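Local coordinates for protein Bd0816 (Bdellovibrio bacteriovorus HD100, PDB 5CER) that probably acts as a serine-type D-Ala-D-Ala carboxypeptidase of the peptidase S13 family, trimming the terminal D-alanine from peptidoglycan peptides, at residues M10-T15 against E340-I345; D24-F29 against T269-I274; P263-A268 against V324-T329. The protein carries 2 engineered substitutions. One frame throughout, in Å; residues are numbered along the deposited sequence.

All three contacts are partly buried and belong to the region built on the large antiparallel sheet. Contact 1 pairs two neighbouring strands of that sheet, 3-11 and 339-348, through backbone bonds; contact 2 docks a beta turn on the first turn of helix 270-286, using one direct amide-to-carbonyl bond and a water that gathers two more carbonyls; contact 3 is mostly a single tyrosine lying against a hairpin tip of the same sheet. Met10 of contact 1 packs on Ile274 of contact 2, because the helix covers that sheet face. Strand 267-268 joins contacts 2 and 3, pairing with Phe29 and running into the helix. Contacts 1 and 2 have exposed residues at their edges; contact 3 has none among those that touch.

Contact 1: residues M10-T15 against E340-I345; sequences MKAAAT and EFYFAI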
loop_
_atom_site.group_PDB
_atom_site.type_symbol
_atom_site.label_atom_id
_atom_site.label_comp_id
_atom_site.label_asym_id
_atom_site.label_seq_id
_atom_site.Cartn_x
_atom_site.Cartn_y
_atom_site.Cartn_z
ATOM N N MET A 10 -9.019 4.445 21.417
ATOM C CA MET A 10 -9.347 3.589 22.534
ATOM C C MET A 10 -8.029 2.951 22.973
ATOM O O MET A 10 -7.250 2.516 22.139
ATOM C CB MET A 10 -10.366 2.523 22.073
ATOM C CG MET A 10 -10.828 1.592 23.183
ATOM S SD MET A 10 -12.045 0.424 22.590
ATOM C CE MET A 10 -10.996 -0.757 21.744
ATOM N N LYS A 11 -7.801 2.868 24.295
ATOM C CA LYS A 11 -6.675 2.177 24.791
ATOM C C LYS A 11 -6.771 0.658 24.574
ATOM O O LYS A 11 -7.832 0.063 24.708
ATOM C CB LYS A 11 -6.535 2.435 26.250
ATOM C CG LYS A 11 -5.210 1.919 26.765
ATOM C CD LYS A 11 -4.950 2.286 28.191
ATOM C CE LYS A 11 -3.593 1.736 28.604
ATOM N NZ LYS A 11 -3.337 2.238 29.968
ATOM N N ALA A 12 -5.629 0.058 24.208
ATOM C CA ALA A 12 -5.540 -1.375 23.962
ATOM C C ALA A 12 -5.385 -2.047 25.291
ATOM O O ALA A 12 -4.410 -1.805 25.986
ATOM C CB ALA A 12 -4.359 -1.728 23.062
ATOM N N ALA A 13 -6.338 -2.884 25.637
ATOM C CA ALA A 13 -6.333 -3.519 26.911
ATOM C C ALA A 13 -7.087 -4.822 26.795
ATOM O O ALA A 13 -7.549 -5.169 25.733
ATOM C CB ALA A 13 -6.978 -2.590 27.957
ATOM N N ALA A 14 -7.294 -5.483 27.924
ATOM C CA ALA A 14 -8.089 -6.702 27.944
ATOM C C ALA A 14 -9.548 -6.471 27.528
ATOM O O ALA A 14 -10.199 -7.375 27.026
ATOM C CB ALA A 14 -8.014 -7.382 29.328
ATOM N N THR A 15 -10.015 -5.254 27.697
ATOM C CA THR A 15 -11.373 -4.897 27.466
ATOM C C THR A 15 -11.417 -3.759 26.457
ATOM O O THR A 15 -10.450 -2.986 26.342
ATOM C CB THR A 15 -11.873 -4.500 28.874
ATOM O OG1 THR A 15 -12.661 -5.579 29.429
ATOM C CG2 THR A 15 -12.606 -3.266 28.845
ATOM N N GLU A 340 -0.416 1.192 24.370
ATOM C CA GLU A 340 -0.886 1.148 22.989
ATOM C C GLU A 340 -2.342 1.568 22.871
ATOM O O GLU A 340 -3.134 1.355 23.787
ATOM C CB GLU A 340 -0.687 -0.214 22.405
ATOM C CG GLU A 340 0.763 -0.666 22.411
ATOM C CD GLU A 340 0.938 -2.023 21.723
ATOM O OE1 GLU A 340 0.389 -3.022 22.232
ATOM O OE2 GLU A 340 1.608 -2.101 20.657
ATOM N N PHE A 341 -2.679 2.259 21.792
ATOM C CA PHE A 341 -4.046 2.809 21.597
ATOM C C PHE A 341 -4.479 2.500 20.162
ATOM O O PHE A 341 -3.740 2.826 19.228
ATOM C CB PHE A 341 -4.086 4.352 21.819
ATOM C CG PHE A 341 -3.877 4.770 23.260
ATOM C CD1 PHE A 341 -2.602 4.786 23.806
ATOM C CD2 PHE A 341 -4.957 5.135 24.066
ATOM C CE1 PHE A 341 -2.417 5.142 25.136
ATOM C CE2 PHE A 341 -4.785 5.509 25.379
ATOM C CZ PHE A 341 -3.504 5.527 25.915
ATOM N N TYR A 342 -5.663 1.909 20.009
ATOM C CA TYR A 342 -6.298 1.772 18.719
ATOM C C TYR A 342 -6.817 3.157 18.271
ATOM O O TYR A 342 -7.128 3.993 19.112
ATOM C CB TYR A 342 -7.464 0.831 18.789
ATOM C CG TYR A 342 -7.113 -0.534 19.274
ATOM C CD1 TYR A 342 -6.254 -1.358 18.511
ATOM C CD2 TYR A 342 -7.615 -1.025 20.456
ATOM C CE1 TYR A 342 -5.917 -2.605 18.911
ATOM C CE2 TYR A 342 -7.279 -2.300 20.880
ATOM C CZ TYR A 342 -6.425 -3.071 20.109
ATOM O OH TYR A 342 -6.077 -4.353 20.498
ATOM N N PHE A 343 -6.811 3.411 16.955
ATOM C CA PHE A 343 -7.355 4.619 16.405
ATOM C C PHE A 343 -7.915 4.342 15.029
ATOM O O PHE A 343 -7.463 3.431 14.316
ATOM C CB PHE A 343 -6.305 5.720 16.294
ATOM C CG PHE A 343 -5.272 5.462 15.202
ATOM C CD1 PHE A 343 -5.511 5.832 13.887
ATOM C CD2 PHE A 343 -4.064 4.823 15.499
ATOM C CE1 PHE A 343 -4.612 5.510 12.888
ATOM C CE2 PHE A 343 -3.150 4.552 14.496
ATOM C CZ PHE A 343 -3.425 4.885 13.189
ATOM N N ALA A 344 -8.870 5.190 14.627
ATOM C CA ALA A 344 -9.297 5.295 13.221
ATOM C C ALA A 344 -9.543 6.774 12.906
ATOM O O ALA A 344 -10.179 7.479 13.706
ATOM C CB ALA A 344 -10.525 4.451 12.983
ATOM N N ILE A 345 -9.047 7.222 11.755
ATOM C CA ILE A 345 -9.185 8.609 11.311
ATOM C C ILE A 345 -9.720 8.616 9.913
ATOM O O ILE A 345 -9.137 7.974 8.994
ATOM C CB ILE A 345 -7.829 9.306 11.313
ATOM C CG1 ILE A 345 -7.266 9.388 12.746
ATOM C CG2 ILE A 345 -7.963 10.723 10.778
ATOM C CD1 ILE A 345 -5.774 9.671 12.785
HETATM O O HOH W 1 -6.809 -5.344 23.059
#
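Met10 and Tyr342 form an antiparallel hydrogen-bonded pair: Met10 N donates a hydrogen bond to Tyr342 O at 3.0 Å, while the return bond from Tyr342 N to Met10 O is weak, bent to 128°. Two residues on, Ala12 N reaches Glu340 O at 2.8 Å and nearly straight, 169°. The non-hydrogen-bonded pair between them is Lys11 with Phe341. Here the Lys11 chain runs obliquely over the phenyl ring, with CG above one face 4.2 Å from the ring centroid of Phe341, a CH-pi contact; Arg376 adds a cation-pi contact to the same ring. On the other side of the sheet Met10 is extended as far as SD, then turns at chi3 (78°) to set CE 3.6 Å from Tyr342 CD2. Ala12 CB touches the same ring at CE2, 3.7 Å away. A water in the ring plane joins Tyr342 OH to Ala13 O, each 2.8 Å from it. Ile274 and Leu277 of helix 270-286 lie against Met10 and Tyr342 respectively. Backbone bonding thus fixes the register of strands 3-11 and 339-348, apolar contact closes the helix-facing side, and the phenol's polar end is tied through water to the chain leaving the strand.

Contact 2: residues D24-F29 against T269-I274; sequences DMQKKF and TCETMI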
loop_
_atom_site.group_PDB
_atom_site.type_symbol
_atom_site.label_atom_id
_atom_site.label_comp_id
_atom_site.label_asym_id
_atom_site.label_seq_id
_atom_site.Cartn_x
_atom_site.Cartn_y
_atom_site.Cartn_z
ATOM N N ASP A 24 -19.100 12.086 14.667
ATOM C CA ASP A 24 -20.079 11.063 14.956
ATOM C C ASP A 24 -19.433 9.735 14.746
ATOM O O ASP A 24 -19.124 9.339 13.608
ATOM C CB ASP A 24 -21.278 11.249 14.018
ATOM C CG ASP A 24 -22.460 10.371 14.359
ATOM O OD1 ASP A 24 -22.318 9.495 15.238
ATOM O OD2 ASP A 24 -23.555 10.616 13.817
ATOM N N MET A 25 -19.158 9.041 15.834
ATOM C CA MET A 25 -18.614 7.659 15.776
ATOM C C MET A 25 -19.554 6.628 15.197
ATOM O O MET A 25 -19.113 5.515 14.905
ATOM C CB MET A 25 -18.382 7.118 17.179
ATOM C CG MET A 25 -17.096 7.550 17.824
ATOM S SD MET A 25 -17.189 6.999 19.519
ATOM C CE MET A 25 -16.332 8.442 20.186
ATOM N N GLN A 26 -20.843 6.947 15.134
ATOM C CA GLN A 26 -21.842 5.980 14.672
ATOM C C GLN A 26 -22.365 6.315 13.285
ATOM O O GLN A 26 -23.365 5.753 12.875
ATOM C CB GLN A 26 -23.008 5.919 15.648
ATOM C CG GLN A 26 -22.629 5.471 17.035
ATOM C CD GLN A 26 -23.822 5.432 17.968
ATOM O OE1 GLN A 26 -24.867 5.984 17.678
ATOM N NE2 GLN A 26 -23.646 4.824 19.120
ATOM N N LYS A 27 -21.674 7.193 12.549
ATOM C CA LYS A 27 -22.080 7.482 11.185
ATOM C C LYS A 27 -21.177 6.769 10.216
ATOM O O LYS A 27 -19.945 6.827 10.321
ATOM C CB LYS A 27 -22.056 8.990 10.921
ATOM C CG LYS A 27 -22.539 9.310 9.508
ATOM C CD LYS A 27 -22.704 10.793 9.206
ATOM C CE LYS A 27 -22.962 10.962 7.713
ATOM N NZ LYS A 27 -23.090 12.400 7.375
ATOM N N LYS A 28 -21.789 6.116 9.246
ATOM C CA LYS A 28 -21.048 5.466 8.166
ATOM C C LYS A 28 -20.372 6.461 7.260
ATOM O O LYS A 28 -20.960 7.427 6.826
ATOM C CB LYS A 28 -21.955 4.596 7.324
ATOM C CG LYS A 28 -22.516 3.422 8.082
ATOM C CD LYS A 28 -23.312 2.540 7.164
ATOM C CE LYS A 28 -24.651 3.144 6.847
ATOM N NZ LYS A 28 -25.275 2.377 5.744
ATOM N N PHE A 29 -19.094 6.206 6.994
ATOM C CA PHE A 29 -18.308 6.985 6.045
ATOM C C PHE A 29 -17.540 6.053 5.119
ATOM O O PHE A 29 -17.196 4.939 5.517
ATOM C CB PHE A 29 -17.313 7.932 6.774
ATOM C CG PHE A 29 -17.961 9.021 7.566
ATOM C CD1 PHE A 29 -18.591 10.096 6.922
ATOM C CD2 PHE A 29 -17.921 9.019 8.964
ATOM C CE1 PHE A 29 -19.184 11.116 7.677
ATOM C CE2 PHE A 29 -18.505 10.041 9.715
ATOM C CZ PHE A 29 -19.143 11.080 9.072
ATOM N N THR A 269 -18.928 2.744 10.242
ATOM C CA THR A 269 -18.747 3.732 11.306
ATOM C C THR A 269 -17.386 3.594 11.947
ATOM O O THR A 269 -16.735 2.546 11.863
ATOM C CB THR A 269 -19.735 3.535 12.438
ATOM O OG1 THR A 269 -19.395 2.346 13.161
ATOM C CG2 THR A 269 -21.154 3.458 11.889
ATOM N N CYS A 270 -16.941 4.679 12.539
ATOM C CA CYS A 270 -15.623 4.736 13.105
ATOM C C CYS A 270 -15.514 3.744 14.265
ATOM O O CYS A 270 -14.467 3.155 14.493
ATOM C CB CYS A 270 -15.315 6.180 13.535
ATOM S SG CYS A 270 -13.564 6.569 13.655
ATOM N N GLU A 271 -16.601 3.612 15.018
ATOM C CA GLU A 271 -16.748 2.596 16.059
ATOM C C GLU A 271 -16.451 1.198 15.522
ATOM O O GLU A 271 -15.787 0.393 16.166
ATOM C CB GLU A 271 -18.179 2.648 16.646
ATOM C CG GLU A 271 -18.565 1.458 17.506
ATOM C CD GLU A 271 -19.851 1.648 18.253
ATOM O OE1 GLU A 271 -20.755 2.314 17.700
ATOM O OE2 GLU A 271 -19.956 1.212 19.446
ATOM N N THR A 272 -17.009 0.906 14.363
ATOM C CA THR A 272 -16.850 -0.414 13.746
ATOM C C THR A 272 -15.357 -0.734 13.458
ATOM O O THR A 272 -14.922 -1.879 13.611
ATOM C CB THR A 272 -17.677 -0.527 12.434
ATOM O OG1 THR A 272 -19.058 -0.291 12.696
ATOM C CG2 THR A 272 -17.525 -1.910 11.819
ATOM N N MET A 273 -14.598 0.283 13.069
ATOM C CA MET A 273 -13.152 0.133 12.803
ATOM C C MET A 273 -12.370 -0.128 14.069
ATOM O O MET A 273 -11.462 -0.942 14.047
ATOM C CB MET A 273 -12.567 1.362 12.108
ATOM C CG MET A 273 -13.084 1.563 10.706
ATOM S SD MET A 273 -12.743 0.203 9.554
ATOM C CE MET A 273 -11.008 -0.204 9.907
ATOM N N ILE A 274 -12.756 0.508 15.173
ATOM C CA ILE A 274 -12.170 0.225 16.495
ATOM C C ILE A 274 -12.486 -1.227 16.922
ATOM O O ILE A 274 -11.592 -1.921 17.411
ATOM C CB ILE A 274 -12.656 1.197 17.582
ATOM C CG1 ILE A 274 -12.234 2.628 17.250
ATOM C CG2 ILE A 274 -12.091 0.821 18.943
ATOM C CD1 ILE A 274 -10.742 2.829 17.019
HETATM O O HOH W 2 -17.892 7.302 12.196
#
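A beta turn meets the N-terminus of a helix here: the type I turn Asp24-Lys27, in the loop between strands 19-21 and 29-30, sits against Thr269, the N-cap of helix 270-286, and the first residues after it. The direct bond runs from Glu271 N to Met25 O, 3.2 Å long and nearly straight (169°), in the carbonyl plane. Water 2 makes a second link, accepting from Cys270 N and donating to both Asp24 O and Lys27 O, each at 2.8 Å. Glu271 N, at a helix start where amides lack an acceptor in their own helix, thereby finds one in the turn, and Cys270 N finds one in the water. Thr269 does most of the side-chain touching. Its CB lies 3.2 Å from Met25 O, and the methyl CG2, beside the backbone N, reaches Gln26 O at 3.3 Å. The hydroxyl, with chi1 71°, is directed along the helix instead, where Thr269 OG1 shares a 2.7 Å hydrogen bond with Thr272 OG1. At the outer edge Gln26 and Glu271 run side by side, their amide and carboxylate planes nearly parallel, 4° apart, meeting through Gln26 CG and Glu271 OE1 at 3.7 Å. The turn is braced from within by an Asx turn, Gln26 N to Asp24 OD1, 2.9 Å. Lys28 packs its CG near Thr269 CG2 and sends NZ to Gln244 O. Around the junction, Cys270 rests on Cys8 of strand 3-11 and on Ala344 and Leu346 of strand 339-348, while Phe29 pairs with Ala268 of strand 267-268, which leads into the helix.

Contact 3: residues P263-A268 against V324-T329; sequences PIYNEA and VNKAKT
Apolar contact dominates, and Tyr265 carries it. Val324 lies over one face of the phenol ring, with Val324 CG2 3.8 Å from the ring centroid of Tyr265 and 28° off its normal, a CH-pi contact displaced toward the rim. Val324 CB comes close too, 3.4 Å from Tyr265 CE1. Lys326 crosses the tyrosine at about a right angle, and its CB lies 3.7 Å from Tyr265 CE2. Lys326 CG also sits 4.4 Å from Pro263 CG. The aliphatic part of the lysine thus serves as packing, while beyond CG the chain bends at chi2 (-56°) and runs on to NZ, which forms salt bridges with Asp350 and Asp352.

On the polar side water 3 bridges the segments: it lies in the plane of the tyrosine ring, 3.0 Å from Tyr265 OH, and accepts from Asn325 N at 3.2 Å. The partner surface is itself held by backbone bonds: Val324 N to Ala327 O, 3.0 Å, and Ala327 N to Val324 O, 3.2 Å, close a tight hairpin whose two-residue loop, Asn325-Lys326, is a type I turn.

That hairpin joins strand 317-324, whose sequence includes the Lys-Thr-Gly motif of penicillin-recognising enzymes, to strand 327-336. On the other segment Asn266 bonds through its side chain to His250, Asn251 and Ser35, just before strand 267-268 enters the three-stranded sheet between 29-30 and 247-248, and Lys328 of the hairpin packs on helix 356-375.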
loop_
_atom_site.group_PDB
_atom_site.type_symbol
_atom_site.label_atom_id
_atom_site.label_comp_id
_atom_site.label_asym_id
_atom_site.label_seq_id
_atom_site.Cartn_x
_atom_site.Cartn_y
_atom_site.Cartn_z
ATOM N N PRO A 263 -19.312 7.642 -7.531
ATOM C CA PRO A 263 -18.574 6.593 -6.817
ATOM C C PRO A 263 -19.429 5.797 -5.832
ATOM O O PRO A 263 -20.419 6.301 -5.320
ATOM C CB PRO A 263 -17.475 7.374 -6.099
ATOM C CG PRO A 263 -18.109 8.717 -5.842
ATOM C CD PRO A 263 -18.965 8.993 -7.052
ATOM N N ILE A 264 -19.047 4.546 -5.602
ATOM C CA ILE A 264 -19.651 3.682 -4.582
ATOM C C ILE A 264 -18.490 3.118 -3.786
ATOM O O ILE A 264 -17.611 2.449 -4.342
ATOM C CB ILE A 264 -20.480 2.542 -5.245
ATOM C CG1 ILE A 264 -21.620 3.161 -6.066
ATOM C CG2 ILE A 264 -21.050 1.544 -4.223
ATOM C CD1 ILE A 264 -22.092 2.267 -7.219
ATOM N N TYR A 265 -18.581 3.263 -2.481
ATOM C CA TYR A 265 -17.524 2.862 -1.586
ATOM C C TYR A 265 -18.024 1.968 -0.424
ATOM O O TYR A 265 -19.117 2.155 0.073
ATOM C CB TYR A 265 -16.959 4.105 -0.974
ATOM C CG TYR A 265 -16.298 5.065 -1.924
ATOM C CD1 TYR A 265 -15.194 4.650 -2.707
ATOM C CD2 TYR A 265 -16.692 6.406 -1.994
ATOM C CE1 TYR A 265 -14.542 5.533 -3.558
ATOM C CE2 TYR A 265 -16.019 7.301 -2.800
ATOM C CZ TYR A 265 -14.941 6.863 -3.583
ATOM O OH TYR A 265 -14.266 7.767 -4.415
ATOM N N ASN A 266 -17.166 1.062 0.055
ATOM C CA ASN A 266 -17.382 0.404 1.333
ATOM C C ASN A 266 -17.474 1.486 2.379
ATOM O O ASN A 266 -16.646 2.435 2.391
ATOM C CB ASN A 266 -16.228 -0.531 1.698
ATOM C CG ASN A 266 -16.132 -1.757 0.814
ATOM O OD1 ASN A 266 -17.051 -2.101 0.034
ATOM N ND2 ASN A 266 -15.004 -2.448 0.917
ATOM N N GLU A 267 -18.452 1.358 3.260
ATOM C CA GLU A 267 -18.666 2.325 4.360
ATOM C C GLU A 267 -18.810 1.614 5.690
ATOM O O GLU A 267 -19.404 0.527 5.768
ATOM C CB GLU A 267 -19.964 3.049 4.177
ATOM C CG GLU A 267 -20.011 4.026 3.031
ATOM C CD GLU A 267 -21.340 4.772 2.978
ATOM O OE1 GLU A 267 -22.393 4.254 3.460
ATOM O OE2 GLU A 267 -21.308 5.894 2.448
ATOM N N ALA A 268 -18.252 2.204 6.725
ATOM C CA ALA A 268 -18.574 1.762 8.062
ATOM C C ALA A 268 -18.430 2.930 9.033
ATOM O O ALA A 268 -17.865 3.961 8.685
ATOM C CB ALA A 268 -17.700 0.585 8.481
ATOM N N VAL A 324 -9.143 7.169 -1.616
ATOM C CA VAL A 324 -10.066 7.198 -2.778
ATOM C C VAL A 324 -10.332 8.674 -3.054
ATOM O O VAL A 324 -9.857 9.512 -2.309
ATOM C CB VAL A 324 -11.386 6.405 -2.603
ATOM C CG1 VAL A 324 -11.088 4.913 -2.441
ATOM C CG2 VAL A 324 -12.149 6.892 -1.412
ATOM N N ASN A 325 -11.046 8.967 -4.157
ATOM C CA ASN A 325 -11.266 10.348 -4.553
ATOM C C ASN A 325 -11.973 11.176 -3.467
ATOM O O ASN A 325 -11.632 12.343 -3.292
ATOM C CB ASN A 325 -12.027 10.420 -5.854
ATOM C CG ASN A 325 -11.171 10.078 -7.057
ATOM O OD1 ASN A 325 -9.952 9.976 -6.976
ATOM N ND2 ASN A 325 -11.819 9.876 -8.188
ATOM N N LYS A 326 -12.892 10.536 -2.728
ATOM C CA LYS A 326 -13.662 11.198 -1.683
ATOM C C LYS A 326 -13.149 11.011 -0.243
ATOM O O LYS A 326 -13.772 11.525 0.703
ATOM C CB LYS A 326 -15.141 10.789 -1.751
ATOM C CG LYS A 326 -15.810 11.147 -3.037
ATOM C CD LYS A 326 -15.698 12.624 -3.326
ATOM C CE LYS A 326 -16.546 13.028 -4.494
ATOM N NZ LYS A 326 -16.325 14.450 -4.864
ATOM N N ALA A 327 -12.055 10.277 -0.053
ATOM C CA ALA A 327 -11.588 10.019 1.311
ATOM C C ALA A 327 -10.098 9.737 1.442
ATOM O O ALA A 327 -9.469 9.171 0.546
ATOM C CB ALA A 327 -12.415 8.873 1.932
ATOM N N LYS A 328 -9.584 10.112 2.614
ATOM C CA LYS A 328 -8.263 9.784 3.055
ATOM C C LYS A 328 -8.392 9.252 4.454
ATOM O O LYS A 328 -8.918 9.946 5.343
ATOM C CB LYS A 328 -7.391 11.015 3.039
ATOM C CG LYS A 328 -5.885 10.696 3.062
ATOM C CD LYS A 328 -5.435 10.275 1.679
ATOM C CE LYS A 328 -3.975 9.933 1.644
ATOM N NZ LYS A 328 -3.786 8.561 2.185
ATOM N N THR A 329 -7.912 8.028 4.680
ATOM C CA THR A 329 -8.207 7.335 5.932
ATOM C C THR A 329 -6.954 6.646 6.514
ATOM O O THR A 329 -5.989 6.357 5.797
ATOM C CB THR A 329 -9.309 6.268 5.754
ATOM O OG1 THR A 329 -8.832 5.241 4.908
ATOM C CG2 THR A 329 -10.609 6.830 5.171
HETATM O O HOH W 3 -12.051 6.618 -6.079
#